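Local coordinates for twin-arginine translocation pathway signal protein (Burkholderia phytofirmans, PDB 2RJO) that probably captures sugars such as galactose outside the cytoplasm, closing two lobes around the ligand in the manner of periplasmic binding proteins, at residues V69-A77 and G143-A151; H113-Y121 and A151-D159. One frame throughout, in Å; residues are numbered along the deposited sequence.

Interaction 1: residues V69-A77 and G143-A151. With GAL (beta-D-galactopyranose), chain B.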
loop_
_atom_site.group_PDB
_atom_site.type_symbol
_atom_site.label_atom_id
_atom_site.label_comp_id
_atom_site.label_asym_id
_atom_site.label_seq_id
_atom_site.Cartn_x
_atom_site.Cartn_y
_atom_site.Cartn_z
ATOM N N VAL A 69 5.010 10.811 1.311
ATOM C CA VAL A 69 5.831 9.646 1.621
ATOM C C VAL A 69 5.167 8.422 2.250
ATOM O O VAL A 69 4.273 8.530 3.092
ATOM C CB VAL A 69 7.010 10.067 2.544
ATOM C CG1 VAL A 69 6.461 10.696 3.825
ATOM C CG2 VAL A 69 7.892 8.867 2.877
ATOM N N ASP A 70 5.644 7.259 1.823
ATOM C CA ASP A 70 5.205 5.953 2.309
ATOM C C ASP A 70 6.424 5.513 3.139
ATOM O O ASP A 70 7.372 4.950 2.599
ATOM C CB ASP A 70 5.006 5.001 1.116
ATOM C CG ASP A 70 4.544 3.602 1.528
ATOM O OD1 ASP A 70 4.852 3.152 2.654
ATOM O OD2 ASP A 70 3.879 2.936 0.707
ATOM N N PRO A 71 6.425 5.796 4.458
ATOM C CA PRO A 71 7.542 5.423 5.335
ATOM C C PRO A 71 7.929 3.950 5.264
ATOM O O PRO A 71 7.075 3.073 5.375
ATOM C CB PRO A 71 7.034 5.819 6.722
ATOM C CG PRO A 71 6.201 7.013 6.430
ATOM C CD PRO A 71 5.412 6.547 5.219
ATOM N N ASN A 72 9.224 3.703 5.077
ATOM C CA ASN A 72 9.779 2.349 4.996
ATOM C C ASN A 72 9.332 1.536 6.216
ATOM O O ASN A 72 8.970 0.368 6.097
ATOM C CB ASN A 72 11.307 2.427 4.935
ATOM C CG ASN A 72 11.959 1.071 4.827
ATOM O OD1 ASN A 72 11.644 0.288 3.926
ATOM N ND2 ASN A 72 12.891 0.784 5.744
ATOM N N ASP A 73 9.354 2.172 7.381
ATOM C CA ASP A 73 8.930 1.538 8.628
ATOM C C ASP A 73 8.130 2.592 9.386
ATOM O O ASP A 73 8.264 3.788 9.128
ATOM C CB ASP A 73 10.144 1.090 9.465
ATOM C CG ASP A 73 10.249 -0.437 9.589
ATOM O OD1 ASP A 73 9.200 -1.119 9.456
ATOM O OD2 ASP A 73 11.374 -0.960 9.838
ATOM N N SER A 74 7.297 2.154 10.316
ATOM C CA SER A 74 6.479 3.087 11.081
ATOM C C SER A 74 7.283 4.070 11.934
ATOM O O SER A 74 6.809 5.162 12.234
ATOM C CB SER A 74 5.501 2.309 11.959
ATOM O OG SER A 74 4.784 1.383 11.157
ATOM N N ALA A 75 8.497 3.689 12.315
ATOM C CA ALA A 75 9.347 4.555 13.130
ATOM C C ALA A 75 9.831 5.757 12.328
ATOM O O ALA A 75 9.871 6.876 12.849
ATOM C CB ALA A 75 10.546 3.776 13.650
ATOM N N ASP A 76 10.195 5.522 11.065
ATOM C CA ASP A 76 10.697 6.570 10.179
ATOM C C ASP A 76 9.755 7.755 10.044
ATOM O O ASP A 76 10.196 8.884 9.874
ATOM C CB ASP A 76 10.951 6.000 8.783
ATOM C CG ASP A 76 11.971 4.886 8.786
ATOM O OD1 ASP A 76 13.064 5.101 9.345
ATOM O OD2 ASP A 76 11.684 3.806 8.222
ATOM N N ALA A 77 8.457 7.485 10.100
ATOM C CA ALA A 77 7.442 8.527 9.965
ATOM C C ALA A 77 7.628 9.725 10.888
ATOM O O ALA A 77 7.526 10.868 10.443
ATOM C CB ALA A 77 6.068 7.939 10.189
ATOM N N GLY A 143 3.464 -12.772 4.640
ATOM C CA GLY A 143 3.244 -11.441 5.186
ATOM C C GLY A 143 4.264 -10.388 4.798
ATOM O O GLY A 143 5.344 -10.698 4.305
ATOM N N GLY A 144 3.917 -9.128 5.023
ATOM C CA GLY A 144 4.820 -8.036 4.695
ATOM C C GLY A 144 5.748 -7.712 5.850
ATOM O O GLY A 144 5.714 -8.398 6.871
ATOM N N ILE A 145 6.580 -6.679 5.696
ATOM C CA ILE A 145 7.508 -6.285 6.754
ATOM C C ILE A 145 6.793 -6.310 8.105
ATOM O O ILE A 145 5.749 -5.692 8.288
ATOM C CB ILE A 145 8.096 -4.877 6.481
ATOM C CG1 ILE A 145 8.935 -4.924 5.201
ATOM C CG2 ILE A 145 8.953 -4.414 7.663
ATOM C CD1 ILE A 145 9.410 -3.570 4.713
ATOM N N PHE A 146 7.359 -7.064 9.035
ATOM C CA PHE A 146 6.818 -7.238 10.377
ATOM C C PHE A 146 6.192 -6.001 11.031
ATOM O O PHE A 146 5.026 -6.022 11.434
ATOM C CB PHE A 146 7.928 -7.817 11.278
ATOM C CG PHE A 146 7.637 -7.735 12.747
ATOM C CD1 PHE A 146 6.482 -8.303 13.277
ATOM C CD2 PHE A 146 8.527 -7.087 13.603
ATOM C CE1 PHE A 146 6.215 -8.224 14.660
ATOM C CE2 PHE A 146 8.279 -7.000 14.975
ATOM C CZ PHE A 146 7.119 -7.567 15.508
ATOM N N SER A 147 6.960 -4.924 11.135
ATOM C CA SER A 147 6.476 -3.710 11.787
ATOM C C SER A 147 5.533 -2.782 11.010
ATOM O O SER A 147 4.951 -1.871 11.607
ATOM C CB SER A 147 7.669 -2.900 12.300
ATOM O OG SER A 147 8.543 -2.551 11.236
ATOM N N ASN A 148 5.387 -2.983 9.700
ATOM C CA ASN A 148 4.499 -2.138 8.879
ATOM C C ASN A 148 3.035 -2.242 9.313
ATOM O O ASN A 148 2.523 -3.338 9.550
ATOM C CB ASN A 148 4.610 -2.534 7.400
ATOM C CG ASN A 148 5.809 -1.908 6.711
ATOM O OD1 ASN A 148 6.811 -1.577 7.350
ATOM N ND2 ASN A 148 5.721 -1.761 5.389
ATOM N N VAL A 149 2.356 -1.101 9.400
ATOM C CA VAL A 149 0.960 -1.093 9.816
ATOM C C VAL A 149 0.043 -1.927 8.911
ATOM O O VAL A 149 -0.841 -2.626 9.403
ATOM C CB VAL A 149 0.419 0.337 9.904
ATOM C CG1 VAL A 149 -1.026 0.327 10.371
ATOM C CG2 VAL A 149 1.267 1.151 10.875
ATOM N N PRO A 150 0.229 -1.864 7.577
ATOM C CA PRO A 150 -0.667 -2.681 6.747
ATOM C C PRO A 150 -0.371 -4.175 6.871
ATOM O O PRO A 150 -1.274 -5.005 6.773
ATOM C CB PRO A 150 -0.445 -2.125 5.331
ATOM C CG PRO A 150 0.959 -1.605 5.369
ATOM C CD PRO A 150 1.034 -0.954 6.743
ATOM N N ALA A 151 0.888 -4.518 7.115
ATOM C CA ALA A 151 1.273 -5.920 7.272
ATOM C C ALA A 151 0.602 -6.501 8.515
ATOM O O ALA A 151 0.123 -7.634 8.511
ATOM C CB ALA A 151 2.792 -6.036 7.406
HETATM C C1 GAL B . 4.136 -2.144 -0.327
HETATM C C2 GAL B . 2.817 -2.943 -0.451
HETATM C C3 GAL B . 1.643 -2.022 -0.050
HETATM C C4 GAL B . 1.860 -1.550 1.398
HETATM C C5 GAL B . 3.217 -0.793 1.429
HETATM C C6 GAL B . 3.471 -0.317 2.844
HETATM O O1 GAL B . 5.236 -3.002 -0.682
HETATM O O2 GAL B . 2.641 -3.370 -1.800
HETATM O O3 GAL B . 0.411 -2.738 -0.126
HETATM O O4 GAL B . 1.931 -2.692 2.251
HETATM O O5 GAL B . 4.315 -1.684 1.042
HETATM O O6 GAL B . 4.705 0.375 2.850
#

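Interaction 2: residues H113-Y121 and A151-D159. With GAL (beta-D-galactopyranose), chain B.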
loop_
_atom_site.group_PDB
_atom_site.type_symbol
_atom_site.label_atom_id
_atom_site.label_comp_id
_atom_site.label_asym_id
_atom_site.label_seq_id
_atom_site.Cartn_x
_atom_site.Cartn_y
_atom_site.Cartn_z
ATOM N N HIS A 113 -2.475 11.796 6.962
ATOM C CA HIS A 113 -2.044 10.410 6.912
ATOM C C HIS A 113 -3.168 9.689 6.176
ATOM O O HIS A 113 -4.347 9.863 6.503
ATOM C CB HIS A 113 -1.897 9.826 8.318
ATOM C CG HIS A 113 -1.543 8.372 8.327
ATOM N ND1 HIS A 113 -0.367 7.890 7.794
ATOM C CD2 HIS A 113 -2.226 7.289 8.765
ATOM C CE1 HIS A 113 -0.341 6.575 7.901
ATOM N NE2 HIS A 113 -1.459 6.184 8.485
ATOM N N LEU A 114 -2.814 8.910 5.163
ATOM C CA LEU A 114 -3.813 8.176 4.401
ATOM C C LEU A 114 -3.584 6.686 4.576
ATOM O O LEU A 114 -2.449 6.229 4.655
ATOM C CB LEU A 114 -3.721 8.522 2.916
ATOM C CG LEU A 114 -3.851 9.995 2.529
ATOM C CD1 LEU A 114 -3.808 10.083 1.018
ATOM C CD2 LEU A 114 -5.143 10.592 3.076
ATOM N N SER A 115 -4.665 5.921 4.635
ATOM C CA SER A 115 -4.528 4.492 4.800
ATOM C C SER A 115 -5.833 3.797 4.466
ATOM O O SER A 115 -6.809 4.436 4.083
ATOM C CB SER A 115 -4.122 4.173 6.240
ATOM O OG SER A 115 -3.795 2.802 6.389
ATOM N N TYR A 116 -5.830 2.480 4.590
ATOM C CA TYR A 116 -7.015 1.687 4.330
ATOM C C TYR A 116 -7.114 0.706 5.476
ATOM O O TYR A 116 -6.115 0.429 6.150
ATOM C CB TYR A 116 -6.880 0.927 3.016
ATOM C CG TYR A 116 -6.825 1.801 1.799
ATOM C CD1 TYR A 116 -7.904 1.879 0.937
ATOM C CD2 TYR A 116 -5.677 2.521 1.483
ATOM C CE1 TYR A 116 -7.846 2.648 -0.222
ATOM C CE2 TYR A 116 -5.601 3.293 0.329
ATOM C CZ TYR A 116 -6.690 3.351 -0.522
ATOM O OH TYR A 116 -6.628 4.094 -1.679
ATOM N N ASP A 117 -8.317 0.191 5.689
ATOM C CA ASP A 117 -8.597 -0.769 6.748
ATOM C C ASP A 117 -8.044 -2.149 6.379
ATOM O O ASP A 117 -8.755 -2.972 5.792
ATOM C CB ASP A 117 -10.110 -0.851 6.954
ATOM C CG ASP A 117 -10.499 -1.773 8.083
ATOM O OD1 ASP A 117 -9.661 -2.599 8.514
ATOM O OD2 ASP A 117 -11.661 -1.677 8.534
ATOM N N GLY A 118 -6.792 -2.408 6.747
ATOM C CA GLY A 118 -6.173 -3.683 6.426
ATOM C C GLY A 118 -6.803 -4.900 7.086
ATOM O O GLY A 118 -6.703 -6.017 6.564
ATOM N N VAL A 119 -7.446 -4.696 8.235
ATOM C CA VAL A 119 -8.079 -5.801 8.940
ATOM C C VAL A 119 -9.305 -6.257 8.166
ATOM O O VAL A 119 -9.552 -7.457 8.021
ATOM C CB VAL A 119 -8.528 -5.391 10.365
ATOM C CG1 VAL A 119 -9.055 -6.613 11.122
ATOM C CG2 VAL A 119 -7.363 -4.760 11.118
ATOM N N ALA A 120 -10.072 -5.294 7.662
ATOM C CA ALA A 120 -11.277 -5.606 6.911
ATOM C C ALA A 120 -10.948 -6.272 5.575
ATOM O O ALA A 120 -11.429 -7.365 5.282
ATOM C CB ALA A 120 -12.080 -4.344 6.682
ATOM N N TYR A 121 -10.124 -5.612 4.771
ATOM C CA TYR A 121 -9.750 -6.146 3.474
ATOM C C TYR A 121 -8.965 -7.448 3.557
ATOM O O TYR A 121 -9.115 -8.309 2.700
ATOM C CB TYR A 121 -8.968 -5.102 2.687
ATOM C CG TYR A 121 -9.823 -3.930 2.290
ATOM C CD1 TYR A 121 -10.869 -4.080 1.379
ATOM C CD2 TYR A 121 -9.619 -2.679 2.850
ATOM C CE1 TYR A 121 -11.690 -3.003 1.039
ATOM C CE2 TYR A 121 -10.434 -1.598 2.519
ATOM C CZ TYR A 121 -11.461 -1.765 1.616
ATOM O OH TYR A 121 -12.255 -0.681 1.286
ATOM N N ALA A 151 0.888 -4.518 7.115
ATOM C CA ALA A 151 1.273 -5.920 7.272
ATOM C C ALA A 151 0.602 -6.501 8.515
ATOM O O ALA A 151 0.123 -7.634 8.511
ATOM C CB ALA A 151 2.792 -6.036 7.406
ATOM N N ILE A 152 0.580 -5.703 9.574
ATOM C CA ILE A 152 -0.009 -6.084 10.846
ATOM C C ILE A 152 -1.530 -6.191 10.740
ATOM O O ILE A 152 -2.136 -7.154 11.228
ATOM C CB ILE A 152 0.358 -5.041 11.947
ATOM C CG1 ILE A 152 1.855 -5.085 12.227
ATOM C CG2 ILE A 152 -0.429 -5.294 13.211
ATOM C CD1 ILE A 152 2.326 -3.980 13.172
ATOM N N GLU A 153 -2.146 -5.210 10.090
ATOM C CA GLU A 153 -3.592 -5.206 9.948
ATOM C C GLU A 153 -4.111 -6.302 9.023
ATOM O O GLU A 153 -5.046 -7.001 9.379
ATOM C CB GLU A 153 -4.076 -3.833 9.465
ATOM C CG GLU A 153 -3.568 -2.686 10.313
ATOM C CD GLU A 153 -4.292 -1.377 10.045
ATOM O OE1 GLU A 153 -4.563 -1.064 8.864
ATOM O OE2 GLU A 153 -4.574 -0.652 11.023
ATOM N N ARG A 154 -3.507 -6.458 7.846
ATOM C CA ARG A 154 -3.941 -7.489 6.895
ATOM C C ARG A 154 -3.803 -8.890 7.514
ATOM O O ARG A 154 -4.666 -9.754 7.339
ATOM C CB ARG A 154 -3.118 -7.384 5.605
ATOM C CG ARG A 154 -3.288 -6.035 4.910
ATOM C CD ARG A 154 -2.315 -5.814 3.754
ATOM N NE ARG A 154 -2.380 -4.429 3.285
ATOM C CZ ARG A 154 -1.648 -3.921 2.295
ATOM N NH1 ARG A 154 -0.771 -4.676 1.639
ATOM N NH2 ARG A 154 -1.795 -2.644 1.964
ATOM N N LYS A 155 -2.715 -9.095 8.245
ATOM C CA LYS A 155 -2.473 -10.363 8.912
ATOM C C LYS A 155 -3.557 -10.555 9.962
ATOM O O LYS A 155 -3.999 -11.681 10.228
ATOM C CB LYS A 155 -1.116 -10.364 9.601
ATOM C CG LYS A 155 -0.834 -11.643 10.357
ATOM C CD LYS A 155 0.450 -11.536 11.143
ATOM C CE LYS A 155 0.786 -12.863 11.815
ATOM N NZ LYS A 155 1.917 -12.701 12.757
ATOM N N ALA A 156 -3.985 -9.451 10.558
ATOM C CA ALA A 156 -5.022 -9.499 11.570
ATOM C C ALA A 156 -6.320 -9.881 10.870
ATOM O O ALA A 156 -7.150 -10.609 11.421
ATOM C CB ALA A 156 -5.152 -8.138 12.252
ATOM N N GLY A 157 -6.487 -9.381 9.646
ATOM C CA GLY A 157 -7.671 -9.705 8.876
ATOM C C GLY A 157 -7.685 -11.187 8.535
ATOM O O GLY A 157 -8.747 -11.817 8.536
ATOM N N LEU A 158 -6.506 -11.743 8.242
ATOM C CA LEU A 158 -6.377 -13.161 7.903
ATOM C C LEU A 158 -6.779 -13.999 9.105
ATOM O O LEU A 158 -7.676 -14.838 9.017
ATOM C CB LEU A 158 -4.931 -13.503 7.521
ATOM C CG LEU A 158 -4.576 -14.991 7.337
ATOM C CD1 LEU A 158 -5.431 -15.596 6.226
ATOM C CD2 LEU A 158 -3.092 -15.138 6.996
ATOM N N ASP A 159 -6.120 -13.757 10.235
ATOM C CA ASP A 159 -6.401 -14.495 11.464
ATOM C C ASP A 159 -7.876 -14.486 11.853
ATOM O O ASP A 159 -8.342 -15.398 12.542
ATOM C CB ASP A 159 -5.578 -13.936 12.633
ATOM C CG ASP A 159 -4.079 -14.091 12.428
ATOM O OD1 ASP A 159 -3.661 -14.981 11.657
ATOM O OD2 ASP A 159 -3.312 -13.328 13.056
HETATM C C1 GAL B . 4.136 -2.144 -0.327
HETATM C C2 GAL B . 2.817 -2.943 -0.451
HETATM C C3 GAL B . 1.643 -2.022 -0.050
HETATM C C4 GAL B . 1.860 -1.550 1.398
HETATM C C5 GAL B . 3.217 -0.793 1.429
HETATM C C6 GAL B . 3.471 -0.317 2.844
HETATM O O1 GAL B . 5.236 -3.002 -0.682
HETATM O O2 GAL B . 2.641 -3.370 -1.800
HETATM O O3 GAL B . 0.411 -2.738 -0.126
HETATM O O4 GAL B . 1.931 -2.692 2.251
HETATM O O5 GAL B . 4.315 -1.684 1.042
HETATM O O6 GAL B . 4.705 0.375 2.850
HETATM O O HOH W 1 -3.662 -0.839 6.623
#

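Interaction 1: residues V69-A77 and G143-A151
The loops 70-73 and 144-148 come together at Asp73 and Asn148, whose CA atoms lie 5.8 Å apart, each just ahead of a helix that leads away from the contact. Most of the touching groups are polar and only partly buried, though Asn148 itself is buried. The carboxylate of Asp73 reaches across to the second loop and meets the side chain of Asn148 at about a right angle, the carboxylate and amide planes turned 75° apart. A methyl of Ile145, CG2, borders the same carboxylate at 3.8 Å from Asp73 OD1. Ser74 OG makes a weak, long hydrogen bond to Ser147 O, 3.3 Å away. With chi1 at -52°, this hydroxyl swings to the side of its own backbone N and faces the opposing segment, where Val149 CG2, on the first residue of helix 149-163, packs against OG at 3.5 Å. The second loop folds into a type I turn from Ile145 to Asn148, closed by the bond from Asn148 N to Ile145 O (3.1 Å). Asn72 sends its polar end elsewhere, to Ser47 and Arg13, while its backbone oxygen faces the Asn148 amide. Nearer the sugar, Asp70 takes the hydroxyl of galactose O6 on OD1 at 2.8 Å, and Tyr20 bonds to its other oxygen, OD2, so both carboxylate oxygens are engaged. From the first turn of helix 149-163, Pro150 lays CG against galactose O4 at 3.4 Å. Loops that follow strands 65-69 and 137-143, each in its own sheet, thus meet over a shared ligand. This is consistent with the closed, sugar-bound form of a periplasmic binding protein, with the mouths of two Rossmann-like lobes facing each other across a sugar-filled cleft.

Interaction 2: residues H113-Y121 and A151-D159
Tyr116 O, which lies close to Glu153 OE1 across the contact, accepts a hydrogen bond from a water at 2.8 Å and a weak one from Ser115 OG. Glu153 OE1 in turn receives a weak bond from the backbone of Gly118, 3.4 Å from N to OE1 with an angle of 152° at the hydrogen. Here the chain leaves strand 110-115 and enters helix 118-132, one of the interlobe crossings that form the hinge of type I periplasmic binding proteins, and it packs on helix 149-163. Asp117 caps the new helix by accepting from Ala120 N on OD1, the donor coming from above the carboxylate plane. Two glycines let the backbones close in: the CA atoms of Val119 and Gly157 are 3.9 Å apart, and Gly118 O receives a CA-H...O contact from Arg154 CA at 3.1 Å. In return, Val119 CA points its hydrogen at Glu153 O, while Val119 CG2 crosses to Glu153 CB and Ala156 CB. Arg154 turns the other way, its chain extended from CG to NE toward the pocket, where Trp95 makes a cation-pi contact with it and NH1 donates to Ala204 O. O3 of galactose lies in the guanidinium plane at its edge and accepts hydrogen bonds from both Arg154 NH1 (2.9 Å) and NH2 (3.0 Å).

Interactions 1 and 2 have centres about 12 Å apart and share Ala151 and helix 149-163, whose first turn faces the cleft; farther along, Arg154 goes to the sugar while Glu153 and Gly157 meet the start of helix 118-132. Along the chain their segments alternate: 69-77, 113-121, 143-151, then 151-159. They also touch directly, with Ile152 CG1 packing at 3.4 Å from Phe146 O. Interaction 1 bridges two lobes, whereas interaction 2 lies just past a crossing between them. Both border galactose, and a single helix thus touches the sugar, the opposite lobe and the chain just past a crossing, consistent with the coupling of ligand binding to closure expected of this family.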